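PDB 3UQZ: DNA processing protein DprA from Streptococcus pneumoniae, which helps load RecA onto single-stranded DNA during natural transformation, binding single-stranded DNA cooperatively and protecting it from nucleases. Local coordinates for residues A[73-76]-A[77-80]; A[205-208]-A[209-212]; A[234-237]-A[238-242]; A[269-272]-A[273-277]. All coordinates share one frame; numbering follows the deposited sequence.

Overall arrangement
The four contacts follow one another along the chain and fall within the Rossmann-like part of DprA, organised around one mixed sheet. Contact 1 leaves strand 73-75, outermost at one end within this chain, and contact 4 leaves strand 268-269 at the other; their centres are about 33 Å apart. Between them lie contact 2, inside helix 204-215, and contact 3, at the end of helix 229-239, with centres about 13 Å apart and strand 218-222 linking the two helices. Contacts 3 and 4 are about 19 Å apart between centres. None touches another. Contact 1 faces the N-terminal helices, whereas contact 4 meets the second subunit, consistent with a part in the dimerization that is crucial for RecA loading.

Contact 1 of 4, residues A[73-76]-A[77-80]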
loop_
_atom_site.group_PDB
_atom_site.type_symbol
_atom_site.label_atom_id
_atom_site.label_comp_id
_atom_site.label_asym_id
_atom_site.label_seq_id
_atom_site.Cartn_x
_atom_site.Cartn_y
_atom_site.Cartn_z
ATOM N N SER A 73 -23.949 7.912 -33.379
ATOM C CA SER A 73 -24.097 6.910 -32.332
ATOM C C SER A 73 -23.751 5.513 -32.814
ATOM O O SER A 73 -23.502 5.301 -34.002
ATOM C CB SER A 73 -25.526 6.935 -31.781
ATOM O OG SER A 73 -26.499 6.796 -32.804
ATOM N N PHE A 74 -23.702 4.568 -31.867
ATOM C CA PHE A 74 -23.493 3.136 -32.066
ATOM C C PHE A 74 -24.149 2.403 -30.904
ATOM O O PHE A 74 -24.255 2.962 -29.807
ATOM C CB PHE A 74 -22.006 2.760 -32.238
ATOM C CG PHE A 74 -21.113 2.922 -31.025
ATOM C CD1 PHE A 74 -20.865 1.845 -30.175
ATOM C CD2 PHE A 74 -20.506 4.147 -30.740
ATOM C CE1 PHE A 74 -20.063 1.997 -29.038
ATOM C CE2 PHE A 74 -19.696 4.294 -29.606
ATOM C CZ PHE A 74 -19.476 3.217 -28.768
ATOM N N SER A 75 -24.644 1.181 -31.154
ATOM C CA SER A 75 -25.339 0.384 -30.142
ATOM C C SER A 75 -24.640 -0.944 -29.901
ATOM O O SER A 75 -23.737 -1.310 -30.653
ATOM C CB SER A 75 -26.787 0.139 -30.564
ATOM O OG SER A 75 -26.869 -0.752 -31.666
ATOM N N ILE A 76 -25.118 -1.696 -28.896
ATOM C CA ILE A 76 -24.639 -3.032 -28.550
ATOM C C ILE A 76 -24.849 -4.039 -29.721
ATOM O O ILE A 76 -24.274 -5.123 -29.697
ATOM C CB ILE A 76 -25.254 -3.479 -27.187
ATOM C CG1 ILE A 76 -24.411 -4.599 -26.500
ATOM C CG2 ILE A 76 -26.745 -3.818 -27.304
ATOM C CD1 ILE A 76 -24.475 -4.639 -24.953
ATOM N N LEU A 77 -25.646 -3.663 -30.748
ATOM C CA LEU A 77 -25.922 -4.475 -31.945
ATOM C C LEU A 77 -24.841 -4.293 -33.019
ATOM O O LEU A 77 -24.641 -5.186 -33.844
ATOM C CB LEU A 77 -27.316 -4.151 -32.540
ATOM C CG LEU A 77 -28.571 -4.384 -31.634
ATOM C CD1 LEU A 77 -29.853 -3.944 -32.347
ATOM C CD2 LEU A 77 -28.705 -5.845 -31.144
ATOM N N ASP A 78 -24.138 -3.146 -32.994
ATOM C CA ASP A 78 -23.073 -2.792 -33.929
ATOM C C ASP A 78 -21.745 -3.481 -33.651
ATOM O O ASP A 78 -21.417 -3.768 -32.502
ATOM C CB ASP A 78 -22.916 -1.264 -34.020
ATOM C CG ASP A 78 -24.158 -0.551 -34.554
ATOM O OD1 ASP A 78 -24.815 -1.098 -35.476
ATOM O OD2 ASP A 78 -24.472 0.548 -34.057
ATOM N N ASP A 79 -20.986 -3.739 -34.728
ATOM C CA ASP A 79 -19.682 -4.412 -34.746
ATOM C C ASP A 79 -18.609 -3.654 -33.967
ATOM O O ASP A 79 -17.722 -4.278 -33.385
ATOM C CB ASP A 79 -19.185 -4.614 -36.200
ATOM C CG ASP A 79 -20.256 -4.928 -37.235
ATOM O OD1 ASP A 79 -21.093 -4.033 -37.518
ATOM O OD2 ASP A 79 -20.217 -6.037 -37.811
ATOM N N CYS A 80 -18.672 -2.315 -33.990
ATOM C CA CYS A 80 -17.695 -1.449 -33.343
ATOM C C CYS A 80 -17.803 -1.420 -31.816
ATOM O O CYS A 80 -16.864 -0.967 -31.147
ATOM C CB CYS A 80 -17.741 -0.047 -33.936
ATOM S SG CYS A 80 -19.181 0.913 -33.428
#
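The ring of Phe-74 and the carboxylate of Asp-78 are the two flat groups that meet partners across this turn. The sulfur of Cys-80 lies oblique to the ring, with SG 4.3 Å from the Phe-74 centroid and 38° off the ring normal, a sulfur-aromatic contact. The same sulfur touches the root of the side chain, Cys-80 SG lying 3.6 Å from Phe-74 CB. Both chi1 torsions contribute: Phe-74 CG (68°) and Cys-80 SG (74°) each stand between their own backbone N and carbonyl carbon. The Asp-78 carboxylate is approached from above its plane, where Ser-75 N donates to Asp-78 OD2 at 3.0 Å in a nearly straight bond.

The backbone framework is a type I beta turn from Ser-75 to Asp-78, which carries the chain out of edge strand 73-75 toward helix 83-86. Its closing bond runs from Asp-78 N to Ser-75 O (3.0 Å), with the donor well above the carbonyl plane. Together with the bond to OD2, this makes Ser-75 and Asp-78 a reciprocal pair: each backbone N donates to the other residue, once to a backbone oxygen and once to a carboxylate oxygen. A third bond lies within the turn, from Leu-77 N to Ser-75 OG at 3.3 Å.

Asn-5 of the N-terminal domain binds both polar side chains, meeting Ser-75 OG through its OD1 and Asp-78 OD2 through its ND2. Ile-76, by contrast, packs on Leu-22 and Leu-25 of helix 18-28, while the Phe-74 ring lies against Leu-95 and Tyr-97 of the adjoining strand.

Contact 2 of 4, residues A[205-208]-A[209-212]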
loop_
_atom_site.group_PDB
_atom_site.type_symbol
_atom_site.label_atom_id
_atom_site.label_comp_id
_atom_site.label_asym_id
_atom_site.label_seq_id
_atom_site.Cartn_x
_atom_site.Cartn_y
_atom_site.Cartn_z
ATOM N N PHE A 205 -23.596 10.580 -13.040
ATOM C CA PHE A 205 -22.192 10.362 -12.708
ATOM C C PHE A 205 -21.825 8.955 -12.250
ATOM O O PHE A 205 -20.979 8.360 -12.922
ATOM C CB PHE A 205 -21.621 11.523 -11.884
ATOM C CG PHE A 205 -21.836 12.823 -12.632
ATOM C CD1 PHE A 205 -21.002 13.183 -13.687
ATOM C CD2 PHE A 205 -22.937 13.631 -12.356
ATOM C CE1 PHE A 205 -21.239 14.346 -14.420
ATOM C CE2 PHE A 205 -23.172 14.797 -13.092
ATOM C CZ PHE A 205 -22.320 15.150 -14.114
ATOM N N PRO A 206 -22.495 8.339 -11.232
ATOM C CA PRO A 206 -22.208 6.924 -10.919
ATOM C C PRO A 206 -22.479 6.011 -12.119
ATOM O O PRO A 206 -21.747 5.042 -12.314
ATOM C CB PRO A 206 -23.185 6.609 -9.782
ATOM C CG PRO A 206 -23.517 7.915 -9.197
ATOM C CD PRO A 206 -23.548 8.868 -10.338
ATOM N N ALA A 207 -23.506 6.346 -12.935
ATOM C CA ALA A 207 -23.900 5.608 -14.142
ATOM C C ALA A 207 -22.784 5.629 -15.215
ATOM O O ALA A 207 -22.427 4.592 -15.766
ATOM C CB ALA A 207 -25.201 6.179 -14.696
ATOM N N ARG A 208 -22.245 6.816 -15.477
ATOM C CA ARG A 208 -21.146 7.148 -16.389
ATOM C C ARG A 208 -19.880 6.362 -15.957
ATOM O O ARG A 208 -19.165 5.843 -16.819
ATOM C CB ARG A 208 -20.924 8.671 -16.275
ATOM C CG ARG A 208 -19.873 9.314 -17.129
ATOM C CD ARG A 208 -18.542 9.613 -16.441
ATOM N NE ARG A 208 -18.631 9.938 -15.022
ATOM C CZ ARG A 208 -18.180 11.059 -14.486
ATOM N NH1 ARG A 208 -17.634 11.991 -15.248
ATOM N NH2 ARG A 208 -18.279 11.262 -13.183
ATOM N N ASN A 209 -19.630 6.255 -14.627
ATOM C CA ASN A 209 -18.475 5.552 -14.056
ATOM C C ASN A 209 -18.403 4.069 -14.407
ATOM O O ASN A 209 -17.302 3.530 -14.568
ATOM C CB ASN A 209 -18.391 5.753 -12.553
ATOM C CG ASN A 209 -18.055 7.157 -12.137
ATOM O OD1 ASN A 209 -17.335 7.899 -12.817
ATOM N ND2 ASN A 209 -18.545 7.541 -10.978
ATOM N N ARG A 210 -19.570 3.421 -14.519
ATOM C CA ARG A 210 -19.739 2.015 -14.898
ATOM C C ARG A 210 -19.123 1.774 -16.300
ATOM O O ARG A 210 -18.453 0.757 -16.503
ATOM C CB ARG A 210 -21.235 1.649 -14.815
ATOM C CG ARG A 210 -21.801 0.808 -15.961
ATOM C CD ARG A 210 -23.322 0.746 -16.003
ATOM N NE ARG A 210 -23.874 2.052 -16.354
ATOM C CZ ARG A 210 -24.599 2.300 -17.438
ATOM N NH1 ARG A 210 -24.904 1.324 -18.279
ATOM N NH2 ARG A 210 -25.037 3.526 -17.678
ATOM N N ILE A 211 -19.303 2.750 -17.236
ATOM C CA ILE A 211 -18.774 2.732 -18.609
ATOM C C ILE A 211 -17.251 2.941 -18.590
ATOM O O ILE A 211 -16.544 2.201 -19.275
ATOM C CB ILE A 211 -19.505 3.752 -19.535
ATOM C CG1 ILE A 211 -21.029 3.532 -19.517
ATOM C CG2 ILE A 211 -18.944 3.714 -20.979
ATOM C CD1 ILE A 211 -21.866 4.704 -20.045
ATOM N N ILE A 212 -16.747 3.943 -17.808
ATOM C CA ILE A 212 -15.311 4.222 -17.653
ATOM C C ILE A 212 -14.582 2.930 -17.260
ATOM O O ILE A 212 -13.628 2.544 -17.936
ATOM C CB ILE A 212 -15.031 5.372 -16.636
ATOM C CG1 ILE A 212 -15.578 6.733 -17.133
ATOM C CG2 ILE A 212 -13.523 5.473 -16.306
ATOM C CD1 ILE A 212 -15.549 7.817 -16.124
#
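Ala-207 O is gripped twice by one residue, Arg-210, three positions further along the helix. The side chain supplies the firmer bond, Arg-210 NE to Ala-207 O at 3.0 Å, and the Arg-210 backbone N adds a weak one to the same oxygen at 3.3 Å. With an unusual chi1 (137°) and a bend at chi3, the arginine chain brings NE to the carbonyl oxygen, which lies near the guanidinium edge, tilted 28° from its plane. Beyond NE the group is held from outside the helix: NH1 bonds to the backbone oxygen of Asp-90 and NH2 forms a salt bridge with Glu-193.

Arg-208, on another side of the helix, takes a different course. Bent at chi2 and chi3, it lays its methylene chain alongside Ile-212, both side chains pointing the same way, with Arg-208 CD 3.5 Å from Ile-212 CD1. Its guanidinium is nearly parallel to the amide of Asn-209, the planes only 21° apart, and one face of it is covered near the rim by Phe-205 CD1.

The backbone beneath keeps its helical bonds, among them Asn-209 N to Phe-205 O (3.0 Å) and Ile-212 N to Arg-208 O (3.2 Å). Helix 204-215 packs its Arg-208, Ile-211 and Ile-212 side chains against Val-164 of strand 161-164 in the Rossmann-like sheet and is followed, after a short link, by strand 218-222.

Contact 3 of 4, residues A[234-237]-A[238-242]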
loop_
_atom_site.group_PDB
_atom_site.type_symbol
_atom_site.label_atom_id
_atom_site.label_comp_id
_atom_site.label_asym_id
_atom_site.label_seq_id
_atom_site.Cartn_x
_atom_site.Cartn_y
_atom_site.Cartn_z
ATOM N N CYS A 234 -14.020 1.630 -8.192
ATOM C CA CYS A 234 -12.979 0.609 -8.011
ATOM C C CYS A 234 -13.506 -0.667 -7.385
ATOM O O CYS A 234 -13.129 -1.766 -7.805
ATOM C CB CYS A 234 -11.800 1.169 -7.231
ATOM S SG CYS A 234 -10.891 2.457 -8.115
ATOM N N GLU A 235 -14.375 -0.530 -6.383
ATOM C CA GLU A 235 -14.997 -1.678 -5.737
ATOM C C GLU A 235 -15.861 -2.440 -6.755
ATOM O O GLU A 235 -15.766 -3.664 -6.821
ATOM C CB GLU A 235 -15.783 -1.252 -4.483
ATOM C CG GLU A 235 -14.876 -0.861 -3.321
ATOM C CD GLU A 235 -15.536 -0.454 -2.013
ATOM O OE1 GLU A 235 -16.599 0.210 -2.048
ATOM O OE2 GLU A 235 -14.957 -0.765 -0.946
ATOM N N ARG A 236 -16.620 -1.717 -7.606
ATOM C CA ARG A 236 -17.424 -2.339 -8.661
ATOM C C ARG A 236 -16.527 -2.896 -9.800
ATOM O O ARG A 236 -16.859 -3.934 -10.374
ATOM C CB ARG A 236 -18.518 -1.377 -9.180
ATOM C CG ARG A 236 -19.559 -2.012 -10.133
ATOM C CD ARG A 236 -20.624 -2.827 -9.408
ATOM N NE ARG A 236 -21.515 -3.532 -10.330
ATOM C CZ ARG A 236 -21.345 -4.788 -10.736
ATOM N NH1 ARG A 236 -20.301 -5.492 -10.307
ATOM N NH2 ARG A 236 -22.208 -5.350 -11.567
ATOM N N ALA A 237 -15.374 -2.236 -10.090
ATOM C CA ALA A 237 -14.416 -2.712 -11.104
ATOM C C ALA A 237 -13.788 -4.040 -10.654
ATOM O O ALA A 237 -13.566 -4.922 -11.489
ATOM C CB ALA A 237 -13.331 -1.677 -11.358
HETATM N N MSE A 238 -13.530 -4.185 -9.336
HETATM C CA MSE A 238 -12.982 -5.394 -8.727
HETATM C C MSE A 238 -14.006 -6.537 -8.821
HETATM O O MSE A 238 -13.628 -7.680 -9.085
HETATM C CB MSE A 238 -12.582 -5.117 -7.274
HETATM C CG MSE A 238 -11.081 -5.237 -7.038
HETATM SE SE MSE A 238 -10.362 -4.046 -5.650
HETATM C CE MSE A 238 -8.970 -5.183 -5.008
ATOM N N GLU A 239 -15.306 -6.205 -8.681
ATOM C CA GLU A 239 -16.426 -7.146 -8.811
ATOM C C GLU A 239 -16.571 -7.623 -10.268
ATOM O O GLU A 239 -17.020 -8.743 -10.495
ATOM C CB GLU A 239 -17.740 -6.503 -8.331
ATOM C CG GLU A 239 -17.892 -6.412 -6.817
ATOM C CD GLU A 239 -18.854 -5.351 -6.300
ATOM O OE1 GLU A 239 -19.883 -5.081 -6.965
ATOM O OE2 GLU A 239 -18.588 -4.805 -5.206
ATOM N N GLU A 240 -16.180 -6.781 -11.246
ATOM C CA GLU A 240 -16.220 -7.103 -12.677
ATOM C C GLU A 240 -14.946 -7.859 -13.136
ATOM O O GLU A 240 -14.802 -8.159 -14.326
ATOM C CB GLU A 240 -16.455 -5.833 -13.529
ATOM C CG GLU A 240 -17.858 -5.245 -13.447
ATOM C CD GLU A 240 -19.001 -5.988 -14.120
ATOM O OE1 GLU A 240 -18.747 -6.957 -14.876
ATOM O OE2 GLU A 240 -20.163 -5.572 -13.908
ATOM N N GLY A 241 -14.055 -8.162 -12.187
ATOM C CA GLY A 241 -12.801 -8.872 -12.430
ATOM C C GLY A 241 -11.695 -8.036 -13.044
ATOM O O GLY A 241 -10.738 -8.592 -13.593
ATOM N N ARG A 242 -11.799 -6.694 -12.936
ATOM C CA ARG A 242 -10.805 -5.762 -13.477
ATOM C C ARG A 242 -9.731 -5.433 -12.434
ATOM O O ARG A 242 -10.015 -5.409 -11.232
ATOM C CB ARG A 242 -11.467 -4.464 -14.008
ATOM C CG ARG A 242 -12.713 -4.631 -14.895
ATOM C CD ARG A 242 -12.441 -5.394 -16.183
ATOM N NE ARG A 242 -13.266 -4.920 -17.296
ATOM C CZ ARG A 242 -14.465 -5.407 -17.606
ATOM N NH1 ARG A 242 -15.005 -6.379 -16.878
ATOM N NH2 ARG A 242 -15.134 -4.929 -18.646
#
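Cys-234 opens the last turns of the helix by accepting at its O from the N of Met-238, a selenomethionine, at 2.9 Å. Glu-235 O does the same for Glu-239 N at 3.2 Å. Arg-236 brings the charged side chains together: with CG anti to its own N (chi1 -171°) and a bend at chi2, the guanidinium swings toward the helix end and meets two glutamates. Its NH1 forms a salt bridge with Glu-239 OE1 at 3.4 Å, and Glu-239 CB lies at the guanidinium edge. Glu-240 OE2 instead sits over one face, 3.1 Å from Arg-236 NH2, a purely electrostatic pairing; the same oxygen accepts from Tyr-89 N.

Ala-237 O then closes the helix, receiving Arg-242 N at 2.9 Å, while Gly-241 N returns to Met-238 O. With Gly-241 at positive phi (77°), these two bonds make a Schellman motif. This C-terminal cap lies at the crossover of a beta-alpha-beta unit: Cys-234 and Ala-237 pack on strand 218-222, Met-238 faces helix 257-264, and the turn releases the chain into strand 243-246.

Contact 4 of 4, residues A[269-272]-A[273-277]; sequences LVTS and GQDVL
Ser-272 and Asp-275 meet at an N-cap, where the chain leaves edge strand 268-269 of the Rossmann-like sheet and enters helix 273-279. Ser-272 holds the cap position, and its OG accepts from Asp-275 N at 3.4 Å, a weak capping bond. The torsion explains the reach: OG stands between the Ser-272 N and carbonyl carbon (chi1 57°), turned toward the first helical turn. A second weak bond joins the same donor to Ser-272 O, so Asp-275 N is shared between the side chain and the backbone of one serine.

Apolar packing lies beside this cap. Val-270 and Asp-275 pass each other in opposite directions, with Val-270 CG1 3.8 Å from Asp-275 CB, and the same methyl touches Val-276 CG2 at 4.0 Å. Both valines also rest on Phe-245 of the neighbouring strand 243-246.

Across the dimer, Gln-264 of the second subunit donates from NE2 to Leu-269 O and, weakly, to Asp-275 OD2, while His-260 of that subunit packs on Thr-271.

The stronger polar bonds run the other way, from the residue before the cap to the Asp-275 carboxylate, whose OD2 is gripped by two donors of one residue, Thr-271 N and Thr-271 OG1. The placement of a carboxylate in the first turn probably also suits the partial positive charge at the start of the helix. Thr-271 N reaches Asp-275 OD2 at 2.8 Å, on its anti side and close to the carboxylate plane. Thr-271 OG1 donates to Asp-275 OD2 at 2.7 Å, arriving from above that plane, 37° out of it.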
loop_
_atom_site.group_PDB
_atom_site.type_symbol
_atom_site.label_atom_id
_atom_site.label_comp_id
_atom_site.label_asym_id
_atom_site.label_seq_id
_atom_site.Cartn_x
_atom_site.Cartn_y
_atom_site.Cartn_z
ATOM N N LEU A 269 -0.455 -1.819 -5.469
ATOM C CA LEU A 269 0.132 -0.525 -5.129
ATOM C C LEU A 269 1.049 -0.167 -6.290
ATOM O O LEU A 269 1.887 -0.990 -6.672
ATOM C CB LEU A 269 0.938 -0.605 -3.805
ATOM C CG LEU A 269 1.490 0.726 -3.240
ATOM C CD1 LEU A 269 1.612 0.664 -1.743
ATOM C CD2 LEU A 269 2.836 1.082 -3.837
ATOM N N VAL A 270 0.895 1.041 -6.854
ATOM C CA VAL A 270 1.721 1.484 -7.987
ATOM C C VAL A 270 2.473 2.783 -7.683
ATOM O O VAL A 270 1.925 3.675 -7.041
ATOM C CB VAL A 270 0.979 1.500 -9.366
ATOM C CG1 VAL A 270 0.543 0.092 -9.783
ATOM C CG2 VAL A 270 -0.206 2.469 -9.382
ATOM N N THR A 271 3.735 2.875 -8.128
ATOM C CA THR A 271 4.613 4.042 -7.912
ATOM C C THR A 271 5.040 4.681 -9.236
ATOM O O THR A 271 5.528 5.813 -9.246
ATOM C CB THR A 271 5.846 3.660 -7.054
ATOM O OG1 THR A 271 6.683 2.774 -7.791
ATOM C CG2 THR A 271 5.467 3.015 -5.723
ATOM N N SER A 272 4.883 3.944 -10.347
ATOM C CA SER A 272 5.237 4.408 -11.692
ATOM C C SER A 272 4.331 3.757 -12.752
ATOM O O SER A 272 3.561 2.845 -12.430
ATOM C CB SER A 272 6.701 4.082 -11.986
ATOM O OG SER A 272 6.954 2.692 -11.860
ATOM N N GLY A 273 4.470 4.210 -14.003
ATOM C CA GLY A 273 3.777 3.648 -15.155
ATOM C C GLY A 273 4.277 2.249 -15.439
ATOM O O GLY A 273 3.510 1.391 -15.883
ATOM N N GLN A 274 5.565 2.003 -15.135
ATOM C CA GLN A 274 6.223 0.707 -15.274
ATOM C C GLN A 274 5.581 -0.333 -14.361
ATOM O O GLN A 274 5.459 -1.490 -14.758
ATOM C CB GLN A 274 7.714 0.833 -14.977
ATOM C CG GLN A 274 8.608 0.369 -16.118
ATOM C CD GLN A 274 10.043 0.729 -15.823
ATOM O OE1 GLN A 274 10.794 -0.036 -15.198
ATOM N NE2 GLN A 274 10.454 1.920 -16.250
ATOM N N ASP A 275 5.141 0.085 -13.156
ATOM C CA ASP A 275 4.448 -0.774 -12.194
ATOM C C ASP A 275 3.104 -1.220 -12.763
ATOM O O ASP A 275 2.711 -2.356 -12.547
ATOM C CB ASP A 275 4.232 -0.040 -10.854
ATOM C CG ASP A 275 5.425 0.038 -9.915
ATOM O OD1 ASP A 275 6.453 -0.614 -10.198
ATOM O OD2 ASP A 275 5.319 0.718 -8.881
ATOM N N VAL A 276 2.411 -0.323 -13.498
ATOM C CA VAL A 276 1.118 -0.580 -14.151
ATOM C C VAL A 276 1.336 -1.548 -15.315
ATOM O O VAL A 276 0.687 -2.592 -15.373
ATOM C CB VAL A 276 0.403 0.735 -14.612
ATOM C CG1 VAL A 276 -0.918 0.434 -15.334
ATOM C CG2 VAL A 276 0.178 1.693 -13.437
ATOM N N LEU A 277 2.274 -1.211 -16.211
ATOM C CA LEU A 277 2.617 -2.006 -17.388
ATOM C C LEU A 277 3.041 -3.418 -17.030
ATOM O O LEU A 277 2.673 -4.358 -17.740
ATOM C CB LEU A 277 3.673 -1.299 -18.249
ATOM C CG LEU A 277 3.249 0.028 -18.882
ATOM C CD1 LEU A 277 4.398 0.672 -19.582
ATOM C CD2 LEU A 277 2.089 -0.148 -19.854
#